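Local coordinates for protein guanine nucleotide exchange factor SRM1 (PDB 3OF7) that promotes the exchange of GDP for GTP on the GTPases GSP1 and GSP2, controls RNA metabolism and nuclear transport, and binds chromatin, at residues V88-C93 with G97-D102; E139-L144 with K193-V198; E322-I327 with M342-I347; Y355-K358 with A364-V367. All coordinates share one frame; numbering follows the deposited sequence.

How the contacts relate
The four contacts follow one another along the chain of a beta-propeller; none nests in or crosses another. Contact 1 closes a short return loop at the end of strand 88-92, the third strand of its blade. Contact 2 spans 48 residues, joining the segment that leaves this blade, 139-144, to strand 195-197 of the next. It touches contact 1 through Val88 with Phe141 and Gly100 with Pro195. Across the chain's centre, contact 3 brings segment 342-347, with its type I turn, back to strand 324-329, and contact 4 closes the hairpin 357-368. Val367 packs on Val345 and Ile347, joining these two. Centres of contacts 1 and 4 lie about 39 Å apart.

Contact 1 (V88-C93 with G97-D102); sequences VWSWGC and GALGRD
In the second RCC1 repeat, strand 88-92 of a propeller blade is met by the loop that follows it, where the type I beta turn Gly97-Gly100 and Arg101 come back onto Ser90. The serine hydroxyl lies at the middle: Ser90 OG donates to Leu99 O at 2.8 Å, in the carbonyl plane and on a lone pair, and accepts from Arg101 NE at 2.9 Å. Its chi1 of 66° places OG between the backbone N and the carbonyl carbon, facing the turn. Arg101, extended from CG to NE, grips Ser90 side-on with two nitrogens. While NE serves the hydroxyl, Arg101 NH2 reaches Ser90 O at 2.8 Å with an N-H...O angle of 153°, coming from above the carbonyl plane. The same NH2 also bonds Leu129 O, which helps fix the rotation of this buried guanidinium.

Leu99 wedges its branches against backbone: CD2 is 3.4 Å from Trp91 C, and CD1 is 3.4 Å from Gly92 O. Gly92 has backbone angles at which a CB would jam against the carbonyl oxygen of Trp91. A water donates to Cys93 O and accepts from Ala98 N, and Asn94 OD1 takes Leu99 N. A Trp-Gly strand end running into an Asn and a Gly-x-Leu-Gly turn is the signature of the RCC1 repeat.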
loop_
_atom_site.group_PDB
_atom_site.type_symbol
_atom_site.label_atom_id
_atom_site.label_comp_id
_atom_site.label_asym_id
_atom_site.label_seq_id
_atom_site.Cartn_x
_atom_site.Cartn_y
_atom_site.Cartn_z
ATOM N N VAL A 88 -0.920 6.658 17.270
ATOM C CA VAL A 88 -1.181 5.612 16.288
ATOM C C VAL A 88 -2.453 4.840 16.636
ATOM O O VAL A 88 -2.580 4.282 17.739
ATOM C CB VAL A 88 0.027 4.645 16.146
ATOM C CG1 VAL A 88 -0.240 3.579 15.083
ATOM C CG2 VAL A 88 1.304 5.420 15.812
ATOM N N TRP A 89 -3.395 4.834 15.698
ATOM C CA TRP A 89 -4.634 4.086 15.817
ATOM C C TRP A 89 -4.496 2.814 14.984
ATOM O O TRP A 89 -3.789 2.801 13.971
ATOM C CB TRP A 89 -5.797 4.891 15.250
ATOM C CG TRP A 89 -6.111 6.192 15.943
ATOM C CD1 TRP A 89 -5.307 7.298 16.046
ATOM C CD2 TRP A 89 -7.337 6.525 16.596
ATOM N NE1 TRP A 89 -5.961 8.298 16.740
ATOM C CE2 TRP A 89 -7.210 7.849 17.083
ATOM C CE3 TRP A 89 -8.531 5.829 16.830
ATOM C CZ2 TRP A 89 -8.236 8.488 17.796
ATOM C CZ3 TRP A 89 -9.554 6.470 17.523
ATOM C CH2 TRP A 89 -9.397 7.783 18.002
ATOM N N SER A 90 -5.204 1.762 15.388
ATOM C CA SER A 90 -5.176 0.498 14.652
ATOM C C SER A 90 -6.515 -0.218 14.734
ATOM O O SER A 90 -7.273 -0.054 15.703
ATOM C CB SER A 90 -4.078 -0.415 15.209
ATOM O OG SER A 90 -4.385 -0.818 16.535
ATOM N N TRP A 91 -6.807 -0.998 13.699
ATOM C CA TRP A 91 -7.949 -1.906 13.702
ATOM C C TRP A 91 -7.717 -2.995 12.672
ATOM O O TRP A 91 -6.915 -2.825 11.750
ATOM C CB TRP A 91 -9.265 -1.163 13.434
ATOM C CG TRP A 91 -9.409 -0.605 12.043
ATOM C CD1 TRP A 91 -9.969 -1.232 10.971
ATOM C CD2 TRP A 91 -9.016 0.698 11.585
ATOM N NE1 TRP A 91 -9.942 -0.410 9.875
ATOM C CE2 TRP A 91 -9.360 0.781 10.221
ATOM C CE3 TRP A 91 -8.388 1.795 12.192
ATOM C CZ2 TRP A 91 -9.113 1.923 9.448
ATOM C CZ3 TRP A 91 -8.140 2.931 11.422
ATOM C CH2 TRP A 91 -8.495 2.980 10.067
ATOM N N GLY A 92 -8.415 -4.112 12.840
ATOM C CA GLY A 92 -8.249 -5.271 11.978
ATOM C C GLY A 92 -7.885 -6.502 12.779
ATOM O O GLY A 92 -8.183 -6.591 13.979
ATOM N N CYS A 93 -7.219 -7.446 12.126
ATOM C CA CYS A 93 -6.935 -8.729 12.747
ATOM C C CYS A 93 -5.732 -8.667 13.701
ATOM O O CYS A 93 -4.622 -8.299 13.304
ATOM C CB CYS A 93 -6.724 -9.796 11.679
ATOM S SG CYS A 93 -6.550 -11.441 12.383
ATOM N N GLY A 97 -0.659 -10.118 16.708
ATOM C CA GLY A 97 -0.149 -8.891 17.323
ATOM C C GLY A 97 -0.106 -7.626 16.479
ATOM O O GLY A 97 0.359 -6.592 16.955
ATOM N N ALA A 98 -0.606 -7.674 15.246
ATOM C CA ALA A 98 -0.435 -6.542 14.313
ATOM C C ALA A 98 -1.024 -5.204 14.788
ATOM O O ALA A 98 -0.550 -4.140 14.376
ATOM C CB ALA A 98 -0.965 -6.890 12.912
ATOM N N LEU A 99 -2.048 -5.248 15.637
ATOM C CA LEU A 99 -2.682 -4.005 16.103
ATOM C C LEU A 99 -1.848 -3.271 17.153
ATOM O O LEU A 99 -2.071 -2.083 17.408
ATOM C CB LEU A 99 -4.105 -4.249 16.619
ATOM C CG LEU A 99 -5.109 -4.953 15.698
ATOM C CD1 LEU A 99 -6.499 -4.870 16.317
ATOM C CD2 LEU A 99 -5.100 -4.352 14.289
ATOM N N GLY A 100 -0.903 -3.984 17.764
ATOM C CA GLY A 100 0.003 -3.399 18.760
ATOM C C GLY A 100 -0.682 -2.919 20.024
ATOM O O GLY A 100 -0.201 -1.992 20.689
ATOM N N ARG A 101 -1.815 -3.539 20.348
ATOM C CA ARG A 101 -2.610 -3.159 21.517
ATOM C C ARG A 101 -3.447 -4.339 22.007
ATOM O O ARG A 101 -3.758 -5.256 21.242
ATOM C CB ARG A 101 -3.497 -1.942 21.211
ATOM C CG ARG A 101 -4.518 -2.148 20.090
ATOM C CD ARG A 101 -5.295 -0.863 19.812
ATOM N NE ARG A 101 -6.246 -1.017 18.704
ATOM C CZ ARG A 101 -7.478 -1.500 18.827
ATOM N NH1 ARG A 101 -7.942 -1.880 20.015
ATOM N NH2 ARG A 101 -8.259 -1.595 17.762
ATOM N N ASP A 102 -3.797 -4.309 23.289
ATOM C CA ASP A 102 -4.551 -5.393 23.921
ATOM C C ASP A 102 -5.999 -5.425 23.440
ATOM O O ASP A 102 -6.740 -4.462 23.633
ATOM C CB ASP A 102 -4.490 -5.245 25.450
ATOM C CG ASP A 102 -5.051 -6.450 26.187
ATOM O OD1 ASP A 102 -5.154 -6.376 27.431
ATOM O OD2 ASP A 102 -5.386 -7.466 25.538
HETATM O O HOH W 1 -2.345 -9.870 13.798
#

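Contact 2 (E139-L144 with K193-V198); sequences ESFPPL and KTPWKV
Phe141 and Pro195 cross at about a right angle, the far end of the aromatic ring, CE1 and CZ, meeting CB and CG of the proline obliquely. Phe141 CZ lies 3.5 Å from Pro195 CG, and Phe141 CE1 is equally close, 3.5 Å, to Pro195 CB. The chi1 of -58° sets CG of Phe141 beside its backbone N, anti to the carbonyl carbon, and swings the end of the ring nearer to the proline than its CB is. Ser140 adds a second, looser touch with its CB 4.0 Å from Pro195 CG, while Ser140 O stands 3.6 Å from Pro195 CB. No direct hydrogen bond crosses here; a single water bridges the backbones, donating to Ser140 O at 2.8 Å and also to Pro195 O. This second leg, 2.5 Å from the water to Pro195 O, is unusually short, and its exact length is doubtful.

The contact ties two propeller blades together: 139-144 leads out of the blade ending in strand 134-135, and Pro195 lies in the short strand 195-197, which pairs with 169-177 in the next blade. Beyond the proline, Trp196 points away from this contact, and its ring meets Tyr185 edge-to-face. Phe141 also lies against Ile136 and Val88, so several apolar groups gather round its ring. Replacing this phenylalanine by alanine would probably open a gap between Val88, Ile136 and Pro195 and leave the proline ring carbons without their aromatic partner. On the backbone side, Phe141 O accepts from Leu144 N at 3.0 Å as the chain enters the two prolines.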
loop_
_atom_site.group_PDB
_atom_site.type_symbol
_atom_site.label_atom_id
_atom_site.label_comp_id
_atom_site.label_asym_id
_atom_site.label_seq_id
_atom_site.Cartn_x
_atom_site.Cartn_y
_atom_site.Cartn_z
ATOM N N GLU A 139 2.517 5.534 25.634
ATOM C CA GLU A 139 3.717 5.069 26.329
ATOM C C GLU A 139 4.437 3.988 25.544
ATOM O O GLU A 139 5.635 3.803 25.714
ATOM C CB GLU A 139 3.381 4.552 27.735
ATOM C CG GLU A 139 2.397 5.411 28.518
ATOM C CD GLU A 139 0.950 4.992 28.293
ATOM O OE1 GLU A 139 0.575 3.873 28.718
ATOM O OE2 GLU A 139 0.185 5.788 27.705
ATOM N N SER A 140 3.706 3.296 24.667
ATOM C CA SER A 140 4.280 2.267 23.800
ATOM C C SER A 140 5.291 2.833 22.806
ATOM O O SER A 140 6.076 2.082 22.225
ATOM C CB SER A 140 3.181 1.512 23.045
ATOM O OG SER A 140 2.330 0.834 23.951
ATOM N N PHE A 141 5.269 4.153 22.619
ATOM C CA PHE A 141 6.225 4.821 21.740
ATOM C C PHE A 141 7.041 5.860 22.503
ATOM O O PHE A 141 6.672 7.040 22.512
ATOM C CB PHE A 141 5.521 5.507 20.559
ATOM C CG PHE A 141 4.707 4.582 19.698
ATOM C CD1 PHE A 141 5.323 3.744 18.772
ATOM C CD2 PHE A 141 3.317 4.583 19.783
ATOM C CE1 PHE A 141 4.566 2.907 17.953
ATOM C CE2 PHE A 141 2.548 3.738 18.972
ATOM C CZ PHE A 141 3.178 2.897 18.059
ATOM N N PRO A 142 8.160 5.434 23.134
ATOM C CA PRO A 142 9.030 6.394 23.843
ATOM C C PRO A 142 9.475 7.650 23.067
ATOM O O PRO A 142 9.642 8.699 23.691
ATOM C CB PRO A 142 10.237 5.538 24.247
ATOM C CG PRO A 142 9.653 4.185 24.462
ATOM C CD PRO A 142 8.606 4.043 23.357
ATOM N N PRO A 143 9.697 7.562 21.732
ATOM C CA PRO A 143 10.071 8.824 21.088
ATOM C C PRO A 143 9.054 9.966 21.236
ATOM O O PRO A 143 9.450 11.127 21.168
ATOM C CB PRO A 143 10.234 8.433 19.615
ATOM C CG PRO A 143 10.695 7.011 19.683
ATOM C CD PRO A 143 9.897 6.419 20.819
ATOM N N LEU A 144 7.780 9.645 21.454
ATOM C CA LEU A 144 6.736 10.667 21.537
ATOM C C LEU A 144 6.916 11.595 22.739
ATOM O O LEU A 144 6.712 12.811 22.627
ATOM C CB LEU A 144 5.338 10.046 21.558
ATOM C CG LEU A 144 4.888 9.318 20.284
ATOM C CD1 LEU A 144 3.532 8.660 20.503
ATOM C CD2 LEU A 144 4.855 10.249 19.070
ATOM N N LYS A 193 3.831 -8.354 20.241
ATOM C CA LYS A 193 2.469 -7.860 20.492
ATOM C C LYS A 193 2.371 -6.347 20.746
ATOM O O LYS A 193 1.297 -5.763 20.619
ATOM C CB LYS A 193 1.819 -8.636 21.648
ATOM C CG LYS A 193 1.523 -10.099 21.320
ATOM C CD LYS A 193 0.971 -10.857 22.522
ATOM C CE LYS A 193 0.558 -12.268 22.123
ATOM N NZ LYS A 193 0.290 -13.136 23.310
ATOM N N THR A 194 3.485 -5.727 21.117
ATOM C CA THR A 194 3.524 -4.281 21.356
ATOM C C THR A 194 4.644 -3.650 20.528
ATOM O O THR A 194 5.603 -4.333 20.172
ATOM C CB THR A 194 3.717 -3.956 22.858
ATOM O OG1 THR A 194 4.851 -4.674 23.361
ATOM C CG2 THR A 194 2.470 -4.350 23.660
ATOM N N PRO A 195 4.514 -2.348 20.185
ATOM C CA PRO A 195 5.577 -1.664 19.456
ATOM C C PRO A 195 6.958 -1.869 20.094
ATOM O O PRO A 195 7.091 -1.823 21.315
ATOM C CB PRO A 195 5.151 -0.197 19.530
ATOM C CG PRO A 195 3.661 -0.261 19.533
ATOM C CD PRO A 195 3.304 -1.505 20.307
ATOM N N TRP A 196 7.958 -2.095 19.248
ATOM C CA TRP A 196 9.295 -2.514 19.675
ATOM C C TRP A 196 10.325 -1.815 18.810
ATOM O O TRP A 196 10.205 -1.797 17.580
ATOM C CB TRP A 196 9.406 -4.039 19.528
ATOM C CG TRP A 196 10.742 -4.673 19.837
ATOM C CD1 TRP A 196 11.232 -5.005 21.076
ATOM C CD2 TRP A 196 11.727 -5.102 18.889
ATOM N NE1 TRP A 196 12.469 -5.593 20.953
ATOM C CE2 TRP A 196 12.796 -5.670 19.624
ATOM C CE3 TRP A 196 11.819 -5.053 17.492
ATOM C CZ2 TRP A 196 13.936 -6.190 19.009
ATOM C CZ3 TRP A 196 12.955 -5.575 16.877
ATOM C CH2 TRP A 196 13.998 -6.140 17.639
ATOM N N LYS A 197 11.340 -1.233 19.453
ATOM C CA LYS A 197 12.386 -0.518 18.737
ATOM C C LYS A 197 13.269 -1.492 17.972
ATOM O O LYS A 197 13.828 -2.431 18.557
ATOM C CB LYS A 197 13.240 0.315 19.704
ATOM C CG LYS A 197 14.200 1.261 19.003
ATOM C CD LYS A 197 15.097 2.010 19.989
ATOM C CE LYS A 197 16.140 2.830 19.243
ATOM N NZ LYS A 197 17.206 3.362 20.152
ATOM N N VAL A 198 13.371 -1.284 16.663
ATOM C CA VAL A 198 14.201 -2.133 15.820
ATOM C C VAL A 198 15.642 -1.652 15.987
ATOM O O VAL A 198 15.908 -0.466 15.815
ATOM C CB VAL A 198 13.763 -2.073 14.338
ATOM C CG1 VAL A 198 14.637 -2.969 13.464
ATOM C CG2 VAL A 198 12.294 -2.466 14.201
HETATM O O HOH W 2 6.330 -0.458 23.329
#

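Contact 3 (E322-I327 with M342-I347); sequences EHHSLI and MFEVGI
A CH-pi contact joins His324 to Glu344: the CB of the glutamate sits over one face of the imidazole, 4.0 Å from the His324 ring centroid and 25° off its normal, displaced toward the rim. Glu344 CB comes within 3.6 Å of His324 CG. Val345 CG1 adds a looser van der Waals touch at 4.3 Å from His324 CB. A serine in place of His324 would probably leave Glu344 CB without the ring face it rests on and open a gap under the turn.

Polar bonds lie elsewhere, none running directly between the two segments. Glu344 is bent at chi2 (94°), which leads its carboxylate away from the imidazole. There OE1 accepts from Met342 N at 2.8 Å, from above the carboxylate plane, and OE2 bonds ND1 of His387. The backbone bond from Gly346 N to Phe343 O, 3.1 Å, closes the type I beta turn.

The turn follows strand 334-337, to which it is tied by the bond between Val345 O and Ser336 OG. His324 starts the neighbouring strand 324-329 and rests on Ser389 of strand 388-393, at the junction with the following blade.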
loop_
_atom_site.group_PDB
_atom_site.type_symbol
_atom_site.label_atom_id
_atom_site.label_comp_id
_atom_site.label_asym_id
_atom_site.label_seq_id
_atom_site.Cartn_x
_atom_site.Cartn_y
_atom_site.Cartn_z
ATOM N N GLU A 322 -0.920 -8.145 -5.322
ATOM C CA GLU A 322 -0.318 -9.477 -5.403
ATOM C C GLU A 322 0.337 -9.732 -6.770
ATOM O O GLU A 322 1.489 -10.185 -6.850
ATOM C CB GLU A 322 -1.325 -10.584 -5.062
ATOM C CG GLU A 322 -0.643 -11.946 -4.920
ATOM C CD GLU A 322 -1.552 -13.058 -4.452
ATOM O OE1 GLU A 322 -2.792 -12.945 -4.558
ATOM O OE2 GLU A 322 -0.999 -14.074 -4.000
ATOM N N HIS A 323 -0.394 -9.434 -7.841
ATOM C CA HIS A 323 0.051 -9.821 -9.182
ATOM C C HIS A 323 -0.049 -8.708 -10.210
ATOM O O HIS A 323 -0.062 -8.981 -11.416
ATOM C CB HIS A 323 -0.756 -11.025 -9.686
ATOM C CG HIS A 323 -0.635 -12.247 -8.830
ATOM N ND1 HIS A 323 -1.715 -13.044 -8.520
ATOM C CD2 HIS A 323 0.444 -12.832 -8.257
ATOM C CE1 HIS A 323 -1.307 -14.062 -7.777
ATOM N NE2 HIS A 323 -0.001 -13.953 -7.601
ATOM N N HIS A 324 -0.117 -7.464 -9.745
ATOM C CA HIS A 324 -0.149 -6.312 -10.655
ATOM C C HIS A 324 0.573 -5.122 -10.061
ATOM O O HIS A 324 0.785 -5.053 -8.846
ATOM C CB HIS A 324 -1.589 -5.926 -11.025
ATOM C CG HIS A 324 -2.351 -5.273 -9.916
ATOM N ND1 HIS A 324 -2.793 -3.967 -9.985
ATOM C CD2 HIS A 324 -2.757 -5.744 -8.713
ATOM C CE1 HIS A 324 -3.441 -3.664 -8.876
ATOM N NE2 HIS A 324 -3.440 -4.727 -8.091
ATOM N N SER A 325 0.949 -4.190 -10.929
ATOM C CA SER A 325 1.655 -2.994 -10.507
ATOM C C SER A 325 1.105 -1.773 -11.212
ATOM O O SER A 325 0.659 -1.868 -12.348
ATOM C CB SER A 325 3.137 -3.127 -10.826
ATOM O OG SER A 325 3.650 -4.282 -10.194
ATOM N N LEU A 326 1.167 -0.630 -10.536
ATOM C CA LEU A 326 0.651 0.622 -11.082
ATOM C C LEU A 326 1.683 1.724 -10.925
ATOM O O LEU A 326 2.101 2.036 -9.816
ATOM C CB LEU A 326 -0.653 1.024 -10.385
ATOM C CG LEU A 326 -1.772 -0.022 -10.357
ATOM C CD1 LEU A 326 -2.910 0.479 -9.491
ATOM C CD2 LEU A 326 -2.273 -0.359 -11.768
ATOM N N ILE A 327 2.090 2.302 -12.047
ATOM C CA ILE A 327 3.141 3.311 -12.045
ATOM C C ILE A 327 2.562 4.653 -12.458
ATOM O O ILE A 327 2.090 4.812 -13.580
ATOM C CB ILE A 327 4.304 2.909 -12.976
ATOM C CG1 ILE A 327 4.928 1.588 -12.498
ATOM C CG2 ILE A 327 5.366 4.026 -13.016
ATOM C CD1 ILE A 327 5.666 0.809 -13.592
ATOM N N MET A 342 -8.540 -10.965 -13.161
ATOM C CA MET A 342 -9.555 -10.238 -12.391
ATOM C C MET A 342 -9.533 -8.754 -12.752
ATOM O O MET A 342 -9.890 -7.901 -11.936
ATOM C CB MET A 342 -9.352 -10.444 -10.881
ATOM C CG MET A 342 -9.606 -11.890 -10.407
ATOM S SD MET A 342 -9.064 -12.289 -8.719
ATOM C CE MET A 342 -7.529 -13.156 -9.039
ATOM N N PHE A 343 -9.110 -8.471 -13.985
ATOM C CA PHE A 343 -9.033 -7.109 -14.514
ATOM C C PHE A 343 -8.121 -6.202 -13.690
ATOM O O PHE A 343 -8.320 -4.981 -13.664
ATOM C CB PHE A 343 -10.428 -6.471 -14.621
ATOM C CG PHE A 343 -11.348 -7.127 -15.636
ATOM C CD1 PHE A 343 -10.845 -7.711 -16.803
ATOM C CD2 PHE A 343 -12.726 -7.106 -15.434
ATOM C CE1 PHE A 343 -11.709 -8.302 -17.752
ATOM C CE2 PHE A 343 -13.606 -7.685 -16.378
ATOM C CZ PHE A 343 -13.082 -8.283 -17.538
ATOM N N GLU A 344 -7.121 -6.791 -13.024
ATOM C CA GLU A 344 -6.258 -6.038 -12.109
ATOM C C GLU A 344 -5.604 -4.850 -12.797
ATOM O O GLU A 344 -5.521 -3.767 -12.213
ATOM C CB GLU A 344 -5.190 -6.936 -11.457
ATOM C CG GLU A 344 -5.751 -8.019 -10.535
ATOM C CD GLU A 344 -5.973 -9.369 -11.224
ATOM O OE1 GLU A 344 -6.343 -9.404 -12.425
ATOM O OE2 GLU A 344 -5.795 -10.407 -10.539
ATOM N N VAL A 345 -5.156 -5.050 -14.040
ATOM C CA VAL A 345 -4.424 -4.005 -14.771
ATOM C C VAL A 345 -5.316 -2.887 -15.348
ATOM O O VAL A 345 -4.808 -1.830 -15.734
ATOM C CB VAL A 345 -3.480 -4.589 -15.859
ATOM C CG1 VAL A 345 -2.357 -5.377 -15.189
ATOM C CG2 VAL A 345 -4.255 -5.474 -16.833
ATOM N N GLY A 346 -6.628 -3.123 -15.400
ATOM C CA GLY A 346 -7.596 -2.081 -15.765
ATOM C C GLY A 346 -7.536 -1.637 -17.216
ATOM O O GLY A 346 -7.822 -0.472 -17.520
ATOM N N ILE A 347 -7.141 -2.562 -18.094
ATOM C CA ILE A 347 -7.101 -2.328 -19.544
ATOM C C ILE A 347 -8.285 -3.071 -20.191
ATOM O O ILE A 347 -8.476 -4.266 -19.943
ATOM C CB ILE A 347 -5.751 -2.799 -20.163
ATOM C CG1 ILE A 347 -4.567 -2.066 -19.509
ATOM C CG2 ILE A 347 -5.742 -2.608 -21.683
ATOM C CD1 ILE A 347 -3.220 -2.737 -19.699
#

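Contact 4 (Y355-K358 with A364-V367); sequences YTYK and ARAV
Tyr357 and Ala366 form the hydrogen-bonded pair of an antiparallel beta hairpin that carries a classic beta bulge, Arg365 and Ala366 both lying opposite Tyr357. Tyr357 N donates to Ala366 O at 2.7 Å with an N-H...O angle of 152°. In return Tyr357 O takes two amides: Arg365 N at 2.8 Å, almost straight on the carbonyl (C=O...N 163°), and Ala366 N at 3.5 Å, a weak bond. Tyr357 O thus has one good amide bond and one weak one, to which Ala364 adds a CA-H...O contact. The extra residue shifts the register by one, after which Lys358 and Ala364 face each other as a non-hydrogen-bonded pair.

Three polar side-chain ends find their partners outside the two segments. Arg365 is bent at chi2 and chi3, and its NE forms a salt bridge with Asp341 OD1. Thr356 OG1 bonds Pro353 O, and Tyr355 OH bonds Thr371 OG1. Backbone hydrogen bonds also join Arg365 to Leu340 and Val367 to Gly338.

The other side-chain contacts are mostly between carbons. Tyr357 has its CG anti to the backbone N (chi1 164°), which lays the ring beside Arg365, the two side chains pointing the same way with the ring edge toward Arg365 CB. Thr356 turns its methyl inward, CG2 being 3.7 Å from Ala364 CB. At the other end of the pairing, Tyr355 CE2 lies 3.8 Å from Val367 CG1.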
loop_
_atom_site.group_PDB
_atom_site.type_symbol
_atom_site.label_atom_id
_atom_site.label_comp_id
_atom_site.label_asym_id
_atom_site.label_seq_id
_atom_site.Cartn_x
_atom_site.Cartn_y
_atom_site.Cartn_z
ATOM N N TYR A 355 1.602 -7.491 -26.984
ATOM C CA TYR A 355 2.465 -8.246 -26.065
ATOM C C TYR A 355 1.699 -8.841 -24.869
ATOM O O TYR A 355 2.310 -9.382 -23.949
ATOM C CB TYR A 355 3.655 -7.401 -25.583
ATOM C CG TYR A 355 3.272 -6.053 -25.014
ATOM C CD1 TYR A 355 3.240 -4.924 -25.831
ATOM C CD2 TYR A 355 2.937 -5.903 -23.664
ATOM C CE1 TYR A 355 2.878 -3.677 -25.325
ATOM C CE2 TYR A 355 2.572 -4.652 -23.141
ATOM C CZ TYR A 355 2.548 -3.544 -23.981
ATOM O OH TYR A 355 2.192 -2.298 -23.501
ATOM N N THR A 356 0.373 -8.735 -24.889
ATOM C CA THR A 356 -0.474 -9.387 -23.886
ATOM C C THR A 356 -0.160 -10.884 -23.902
ATOM O O THR A 356 -0.106 -11.495 -24.976
ATOM C CB THR A 356 -1.979 -9.162 -24.178
ATOM O OG1 THR A 356 -2.291 -7.766 -24.070
ATOM C CG2 THR A 356 -2.860 -9.930 -23.206
ATOM N N TYR A 357 0.077 -11.459 -22.725
ATOM C CA TYR A 357 0.338 -12.886 -22.614
ATOM C C TYR A 357 -0.965 -13.675 -22.641
ATOM O O TYR A 357 -1.882 -13.409 -21.853
ATOM C CB TYR A 357 1.134 -13.223 -21.346
ATOM C CG TYR A 357 1.102 -14.703 -20.990
ATOM C CD1 TYR A 357 1.897 -15.625 -21.673
ATOM C CD2 TYR A 357 0.253 -15.179 -19.992
ATOM C CE1 TYR A 357 1.858 -16.985 -21.360
ATOM C CE2 TYR A 357 0.207 -16.535 -19.665
ATOM C CZ TYR A 357 1.012 -17.430 -20.354
ATOM O OH TYR A 357 0.958 -18.768 -20.024
ATOM N N LYS A 358 -1.029 -14.638 -23.560
ATOM C CA LYS A 358 -2.137 -15.582 -23.663
ATOM C C LYS A 358 -1.603 -16.978 -23.355
ATOM O O LYS A 358 -0.512 -17.336 -23.799
ATOM C CB LYS A 358 -2.758 -15.558 -25.065
ATOM C CG LYS A 358 -3.555 -14.304 -25.397
ATOM C CD LYS A 358 -4.116 -14.360 -26.822
ATOM C CE LYS A 358 -4.484 -12.971 -27.313
ATOM N NZ LYS A 358 -5.152 -12.968 -28.658
ATOM N N ALA A 364 -6.137 -14.561 -22.443
ATOM C CA ALA A 364 -5.241 -13.480 -22.059
ATOM C C ALA A 364 -5.157 -13.426 -20.534
ATOM O O ALA A 364 -6.168 -13.204 -19.871
ATOM C CB ALA A 364 -5.756 -12.156 -22.621
ATOM N N ARG A 365 -3.960 -13.653 -19.987
ATOM C CA ARG A 365 -3.775 -13.756 -18.530
ATOM C C ARG A 365 -3.003 -12.587 -17.933
ATOM O O ARG A 365 -3.111 -12.333 -16.731
ATOM C CB ARG A 365 -3.023 -15.043 -18.150
ATOM C CG ARG A 365 -3.592 -16.362 -18.684
ATOM C CD ARG A 365 -4.784 -16.917 -17.896
ATOM N NE ARG A 365 -4.689 -16.786 -16.434
ATOM C CZ ARG A 365 -4.161 -17.675 -15.591
ATOM N NH1 ARG A 365 -3.621 -18.805 -16.025
ATOM N NH2 ARG A 365 -4.160 -17.421 -14.288
ATOM N N ALA A 366 -2.201 -11.903 -18.754
ATOM C CA ALA A 366 -1.270 -10.885 -18.250
ATOM C C ALA A 366 -0.812 -9.858 -19.292
ATOM O O ALA A 366 -0.748 -10.148 -20.487
ATOM C CB ALA A 366 -0.044 -11.549 -17.589
ATOM N N VAL A 367 -0.477 -8.664 -18.810
ATOM C CA VAL A 367 0.136 -7.608 -19.629
ATOM C C VAL A 367 1.484 -7.308 -18.980
ATOM O O VAL A 367 1.546 -6.603 -17.969
ATOM C CB VAL A 367 -0.761 -6.338 -19.690
ATOM C CG1 VAL A 367 -0.099 -5.230 -20.531
ATOM C CG2 VAL A 367 -2.140 -6.679 -20.262
#